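PDB 1VL0: DTDP-4-dehydrorhamnose reductase, rfbD ortholog from Clostridium acetobutylicum, which probably catalyses the NAD(P)H-dependent reduction of dTDP-6-deoxy-L-lyxo-4-hexulose to dTDP-L-rhamnose, the closing step of dTDP-L-rhamnose biosynthesis. Local coordinates for residues Tyr164-Ile175 and Ser282-Leu290. Sequence-based numbering, arbitrary orientation.
Sequences YGDGNNFVKTMI and SLKEYIDLL
Tyr286 reaches out of the C-terminal helix into the loop 165-169, and its hydroxyl donates to Gly165 O, with OH and O 2.7 Å apart. The donor stands well above the carbonyl plane, while Gly167 N bonds to the same oxygen from the opposite face, so two donors grip one carbonyl at the turn. Lys172 passes the phenol end at about a right angle, its CE 3.5 Å from Tyr286 OH. CG anti to the backbone N (chi1 179°) directs the Tyr286 ring toward the loop.

The aromatic part is a pair of tyrosines running past each other in opposite directions. Tyr164 CD1 lies over one face of the Tyr286 ring, 3.5 Å from Tyr286 CD2, with the planes inclined at 52°. Leu290 CG sits over the other face. Tyr164 OH abuts the backbone at Ser282 and Leu283, at an angle too poor for a hydrogen bond with Leu283 N, and Leu283 CD1 rests on a face of its ring.

Around Val171 the contact is aliphatic. Val171 is a knob set among Leu283, Tyr286, Ile287 and Leu290: CG1 meets the edge of the Tyr286 ring in plane and comes within 3.6 Å of Ile287 CD1, while CG2 faces Leu283 CD1. One turn on, Ile175 CD1 touches Leu290 CD1 at 3.8 Å. The two helix segments cross at -59°, their axes 11.9 Å apart.

Asn169 caps helix 170-180, its OD1 accepting from Lys172 N at 3.1 Å, and its ND2 bonds to Gln23, an NADH-binding residue. In this Rossmann-type extended short-chain dehydrogenase/reductase fold, the final helix thus packs by apolar contacts against the helix that follows strand 155-164, while one buried phenol pins the intervening loop, whose Gly167 lies about 6 Å from the bound dinucleotide.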
ATOM      1  N   TYR A 164      11.352  16.826 -22.625  1.00 38.18           N
ATOM      2  CA  TYR A 164      12.167  17.926 -23.126  1.00 37.67           C
ATOM      3  C   TYR A 164      11.520  19.240 -22.751  1.00 37.24           C
ATOM      4  O   TYR A 164      10.314  19.364 -22.635  1.00 35.78           O
ATOM      5  CB  TYR A 164      12.426  17.831 -24.662  1.00 37.90           C
ATOM      6  CG  TYR A 164      11.151  17.854 -25.498  1.00 34.10           C
ATOM      7  CD1 TYR A 164      10.582  19.043 -25.872  1.00 39.31           C
ATOM      8  CD2 TYR A 164      10.540  16.690 -25.886  1.00 34.75           C
ATOM      9  CE1 TYR A 164       9.428  19.078 -26.611  1.00 36.03           C
ATOM     10  CE2 TYR A 164       9.395  16.709 -26.613  1.00 37.13           C
ATOM     11  CZ  TYR A 164       8.863  17.905 -27.006  1.00 31.66           C
ATOM     12  OH  TYR A 164       7.687  17.945 -27.685  1.00 30.14           O
ATOM     13  N   GLY A 165      12.367  20.227 -22.575  1.00 39.86           N
ATOM     14  CA  GLY A 165      11.940  21.582 -22.225  1.00 39.14           C
ATOM     15  C   GLY A 165      13.165  22.460 -22.018  1.00 38.64           C
ATOM     16  O   GLY A 165      14.190  22.303 -22.697  1.00 40.69           O
ATOM     17  N   ASP A 166      13.044  23.375 -21.068  1.00 39.57           N
ATOM     18  CA  ASP A 166      14.038  24.373 -20.787  1.00 38.48           C
ATOM     19  C   ASP A 166      15.218  23.787 -19.940  1.00 39.53           C
ATOM     20  O   ASP A 166      15.349  24.011 -18.732  1.00 35.99           O
ATOM     21  CB  ASP A 166      13.366  25.550 -20.092  1.00 39.02           C
ATOM     22  CG  ASP A 166      14.263  26.793 -20.027  1.00 43.30           C
ATOM     23  OD1 ASP A 166      15.392  26.747 -20.557  1.00 45.50           O
ATOM     24  OD2 ASP A 166      13.871  27.857 -19.508  1.00 42.06           O
ATOM     25  N   GLY A 167      16.067  23.011 -20.608  1.00 38.60           N
ATOM     26  CA  GLY A 167      17.211  22.391 -19.965  1.00 39.27           C
ATOM     27  C   GLY A 167      17.821  21.451 -20.973  1.00 40.94           C
ATOM     28  O   GLY A 167      17.416  21.454 -22.153  1.00 42.82           O
ATOM     29  N   ASN A 168      18.752  20.625 -20.528  1.00 40.97           N
ATOM     30  CA  ASN A 168      19.384  19.640 -21.392  1.00 42.81           C
ATOM     31  C   ASN A 168      18.408  18.527 -21.718  1.00 42.85           C
ATOM     32  O   ASN A 168      17.621  18.172 -20.888  1.00 41.21           O
ATOM     33  CB  ASN A 168      20.610  19.037 -20.687  1.00 45.81           C
ATOM     34  CG  ASN A 168      21.805  19.978 -20.702  1.00 54.11           C
ATOM     35  OD1 ASN A 168      21.948  20.825 -21.616  1.00 59.20           O
ATOM     36  ND2 ASN A 168      22.677  19.837 -19.697  1.00 51.22           N
ATOM     37  N   ASN A 169      18.470  17.996 -22.932  1.00 41.07           N
ATOM     38  CA  ASN A 169      17.565  16.968 -23.369  1.00 41.37           C
ATOM     39  C   ASN A 169      17.960  16.447 -24.754  1.00 41.62           C
ATOM     40  O   ASN A 169      18.917  16.917 -25.373  1.00 40.23           O
ATOM     41  CB  ASN A 169      16.124  17.494 -23.372  1.00 42.70           C
ATOM     42  CG  ASN A 169      15.907  18.602 -24.360  1.00 42.49           C
ATOM     43  OD1 ASN A 169      16.066  18.406 -25.549  1.00 38.37           O
ATOM     44  ND2 ASN A 169      15.525  19.785 -23.868  1.00 36.21           N
ATOM     45  N   PHE A 170      17.217  15.459 -25.232  1.00 42.34           N
ATOM     46  CA  PHE A 170      17.558  14.755 -26.465  1.00 42.17           C
ATOM     47  C   PHE A 170      17.445  15.637 -27.674  1.00 42.08           C
ATOM     48  O   PHE A 170      18.176  15.468 -28.649  1.00 41.73           O
ATOM     49  CB  PHE A 170      16.610  13.575 -26.630  1.00 44.16           C
ATOM     50  CG  PHE A 170      16.866  12.740 -27.837  1.00 42.22           C
ATOM     51  CD1 PHE A 170      17.911  11.857 -27.858  1.00 43.69           C
ATOM     52  CD2 PHE A 170      16.036  12.808 -28.936  1.00 41.39           C
ATOM     53  CE1 PHE A 170      18.105  11.037 -28.966  1.00 44.18           C
ATOM     54  CE2 PHE A 170      16.236  12.025 -30.030  1.00 41.12           C
ATOM     55  CZ  PHE A 170      17.275  11.144 -30.059  1.00 42.23           C
ATOM     56  N   VAL A 171      16.514  16.592 -27.616  1.00 40.92           N
ATOM     57  CA  VAL A 171      16.319  17.515 -28.721  1.00 41.58           C
ATOM     58  C   VAL A 171      17.576  18.366 -28.922  1.00 41.78           C
ATOM     59  O   VAL A 171      18.132  18.409 -30.035  1.00 41.51           O
ATOM     60  CB  VAL A 171      15.050  18.395 -28.547  1.00 40.03           C
ATOM     61  CG1 VAL A 171      14.871  19.322 -29.723  1.00 41.39           C
ATOM     62  CG2 VAL A 171      13.825  17.528 -28.397  1.00 44.28           C
ATOM     63  N   LYS A 172      18.008  19.032 -27.847  1.00 42.98           N
ATOM     64  CA  LYS A 172      19.223  19.846 -27.876  1.00 43.76           C
ATOM     65  C   LYS A 172      20.470  19.038 -28.253  1.00 43.88           C
ATOM     66  O   LYS A 172      21.314  19.473 -29.048  1.00 44.42           O
ATOM     67  CB  LYS A 172      19.407  20.577 -26.538  1.00 44.19           C
ATOM     68  CG  LYS A 172      18.363  21.650 -26.290  1.00 43.05           C
ATOM     69  CD  LYS A 172      18.715  22.495 -25.032  1.00 46.92           C
ATOM     70  CE  LYS A 172      17.694  23.560 -24.731  1.00 47.67           C
ATOM     71  NZ  LYS A 172      18.154  24.410 -23.544  1.00 50.47           N
ATOM     72  N   THR A 173      20.573  17.846 -27.690  1.00 45.04           N
ATOM     73  CA  THR A 173      21.658  16.928 -28.018  1.00 44.68           C
ATOM     74  C   THR A 173      21.735  16.585 -29.504  1.00 44.70           C
ATOM     75  O   THR A 173      22.790  16.704 -30.118  1.00 44.36           O
ATOM     76  CB  THR A 173      21.479  15.673 -27.187  1.00 46.52           C
ATOM     77  OG1 THR A 173      21.647  16.028 -25.807  1.00 45.60           O
ATOM     78  CG2 THR A 173      22.571  14.639 -27.466  1.00 44.12           C
HETATM   79  N   MSE A 174      20.613  16.143 -30.061  1.00 45.15           N
HETATM   80  CA  MSE A 174      20.524  15.845 -31.467  1.00 45.53           C
HETATM   81  C   MSE A 174      20.877  17.025 -32.341  1.00 46.13           C
HETATM   82  O   MSE A 174      21.561  16.849 -33.323  1.00 45.90           O
HETATM   83  CB  MSE A 174      19.112  15.401 -31.835  1.00 46.62           C
HETATM   84  CG  MSE A 174      18.820  13.969 -31.522  1.00 46.23           C
HETATM   85 SE   MSE A 174      20.118  12.642 -32.317  1.00 60.45          SE
HETATM   86  CE  MSE A 174      21.006  12.234 -30.681  1.00 46.34           C
ATOM     87  N   ILE A 175      20.351  18.204 -32.009  1.00 46.66           N
ATOM     88  CA  ILE A 175      20.648  19.443 -32.736  1.00 46.00           C
ATOM     89  C   ILE A 175      22.119  19.698 -32.742  1.00 47.65           C
ATOM     90  O   ILE A 175      22.675  19.963 -33.793  1.00 48.14           O
ATOM     91  CB  ILE A 175      19.851  20.660 -32.172  1.00 46.80           C
ATOM     92  CG1 ILE A 175      18.390  20.539 -32.607  1.00 44.79           C
ATOM     93  CG2 ILE A 175      20.398  21.980 -32.719  1.00 49.13           C
ATOM     94  CD1 ILE A 175      17.384  21.456 -31.893  1.00 45.15           C
ATOM     95  N   SER A 282       3.632  19.058 -30.293  1.00 41.60           N
ATOM     96  CA  SER A 282       4.332  19.565 -29.173  1.00 39.55           C
ATOM     97  C   SER A 282       5.776  19.874 -29.534  1.00 38.54           C
ATOM     98  O   SER A 282       6.352  20.885 -29.114  1.00 39.13           O
ATOM     99  CB  SER A 282       4.276  18.546 -28.029  1.00 42.39           C
ATOM    100  OG  SER A 282       2.969  18.468 -27.514  1.00 43.52           O
ATOM    101  N   LEU A 283       6.368  18.971 -30.294  1.00 39.53           N
ATOM    102  CA  LEU A 283       7.767  19.055 -30.658  1.00 38.69           C
ATOM    103  C   LEU A 283       7.986  20.253 -31.601  1.00 39.69           C
ATOM    104  O   LEU A 283       8.899  21.109 -31.360  1.00 40.14           O
ATOM    105  CB  LEU A 283       8.208  17.734 -31.299  1.00 39.68           C
ATOM    106  CG  LEU A 283       9.665  17.788 -31.755  1.00 41.02           C
ATOM    107  CD1 LEU A 283      10.676  18.166 -30.588  1.00 38.89           C
ATOM    108  CD2 LEU A 283      10.052  16.542 -32.471  1.00 43.98           C
ATOM    109  N   LYS A 284       7.111  20.398 -32.591  1.00 40.48           N
ATOM    110  CA  LYS A 284       7.192  21.566 -33.484  1.00 42.66           C
ATOM    111  C   LYS A 284       7.109  22.873 -32.705  1.00 41.62           C
ATOM    112  O   LYS A 284       7.867  23.821 -32.989  1.00 43.91           O
ATOM    113  CB  LYS A 284       6.127  21.551 -34.572  1.00 42.82           C
ATOM    114  CG  LYS A 284       6.340  22.670 -35.594  1.00 45.45           C
ATOM    115  CD  LYS A 284       5.536  22.550 -36.866  1.00 48.92           C
ATOM    116  CE  LYS A 284       6.039  23.562 -37.919  1.00 51.12           C
ATOM    117  NZ  LYS A 284       6.097  25.002 -37.397  1.00 42.75           N
ATOM    118  N   GLU A 285       6.208  22.956 -31.734  1.00 43.13           N
ATOM    119  CA  GLU A 285       6.058  24.192 -30.929  1.00 43.73           C
ATOM    120  C   GLU A 285       7.385  24.485 -30.197  1.00 43.65           C
ATOM    121  O   GLU A 285       7.828  25.624 -30.043  1.00 44.72           O
ATOM    122  CB  GLU A 285       4.887  24.028 -29.976  1.00 44.33           C
ATOM    123  CG  GLU A 285       4.666  25.141 -28.975  1.00 47.85           C
ATOM    124  CD  GLU A 285       3.704  24.762 -27.835  1.00 48.77           C
ATOM    125  OE1 GLU A 285       4.044  23.876 -27.001  1.00 49.78           O
ATOM    126  OE2 GLU A 285       2.606  25.378 -27.731  1.00 51.91           O
ATOM    127  N   TYR A 286       8.034  23.437 -29.746  1.00 41.83           N
ATOM    128  CA  TYR A 286       9.266  23.562 -28.991  1.00 41.59           C
ATOM    129  C   TYR A 286      10.422  24.010 -29.864  1.00 42.51           C
ATOM    130  O   TYR A 286      11.164  24.942 -29.490  1.00 42.82           O
ATOM    131  CB  TYR A 286       9.610  22.250 -28.281  1.00 43.51           C
ATOM    132  CG  TYR A 286      10.908  22.294 -27.494  1.00 39.64           C
ATOM    133  CD1 TYR A 286      11.015  23.042 -26.339  1.00 43.73           C
ATOM    134  CD2 TYR A 286      11.989  21.570 -27.899  1.00 42.06           C
ATOM    135  CE1 TYR A 286      12.193  23.083 -25.623  1.00 42.92           C
ATOM    136  CE2 TYR A 286      13.171  21.582 -27.196  1.00 44.71           C
ATOM    137  CZ  TYR A 286      13.274  22.338 -26.061  1.00 39.35           C
ATOM    138  OH  TYR A 286      14.459  22.336 -25.391  1.00 38.58           O
ATOM    139  N   ILE A 287      10.596  23.357 -31.000  1.00 43.40           N
ATOM    140  CA  ILE A 287      11.630  23.715 -31.960  1.00 43.66           C
ATOM    141  C   ILE A 287      11.442  25.171 -32.407  1.00 43.40           C
ATOM    142  O   ILE A 287      12.428  25.897 -32.479  1.00 42.10           O
ATOM    143  CB  ILE A 287      11.624  22.776 -33.204  1.00 44.45           C
ATOM    144  CG1 ILE A 287      11.853  21.327 -32.831  1.00 50.02           C
ATOM    145  CG2 ILE A 287      12.661  23.207 -34.263  1.00 47.02           C
ATOM    146  CD1 ILE A 287      13.133  21.017 -32.329  1.00 51.01           C
ATOM    147  N   ASP A 288      10.198  25.602 -32.643  1.00 44.24           N
ATOM    148  CA  ASP A 288       9.918  26.973 -33.020  1.00 45.65           C
ATOM    149  C   ASP A 288      10.393  27.945 -31.922  1.00 46.87           C
ATOM    150  O   ASP A 288      10.989  28.933 -32.215  1.00 47.70           O
ATOM    151  CB  ASP A 288       8.423  27.169 -33.314  1.00 46.25           C
ATOM    152  CG  ASP A 288       7.948  26.442 -34.619  1.00 56.23           C
ATOM    153  OD1 ASP A 288       8.769  25.892 -35.399  1.00 50.96           O
ATOM    154  OD2 ASP A 288       6.747  26.386 -34.921  1.00 59.04           O
ATOM    155  N   LEU A 289      10.091  27.652 -30.670  1.00 49.64           N
ATOM    156  CA  LEU A 289      10.568  28.419 -29.530  1.00 50.71           C
ATOM    157  C   LEU A 289      12.086  28.518 -29.520  1.00 51.74           C
ATOM    158  O   LEU A 289      12.650  29.585 -29.273  1.00 53.21           O
ATOM    159  CB  LEU A 289      10.082  27.791 -28.212  1.00 52.12           C
ATOM    160  CG  LEU A 289      10.403  28.544 -26.914  1.00 53.18           C
ATOM    161  CD1 LEU A 289       9.670  29.860 -26.873  1.00 60.06           C
ATOM    162  CD2 LEU A 289      10.051  27.708 -25.710  1.00 54.95           C
ATOM    163  N   LEU A 290      12.748  27.406 -29.765  1.00 51.46           N
ATOM    164  CA  LEU A 290      14.203  27.355 -29.791  1.00 54.12           C
ATOM    165  C   LEU A 290      14.824  28.199 -30.861  1.00 57.93           C
ATOM    166  O   LEU A 290      15.848  28.812 -30.617  1.00 58.71           O
ATOM    167  CB  LEU A 290      14.686  25.945 -30.085  1.00 54.40           C
ATOM    168  CG  LEU A 290      14.671  24.905 -28.997  1.00 52.85           C
ATOM    169  CD1 LEU A 290      15.281  23.641 -29.566  1.00 53.81           C
ATOM    170  CD2 LEU A 290      15.456  25.348 -27.799  1.00 53.93           C
TER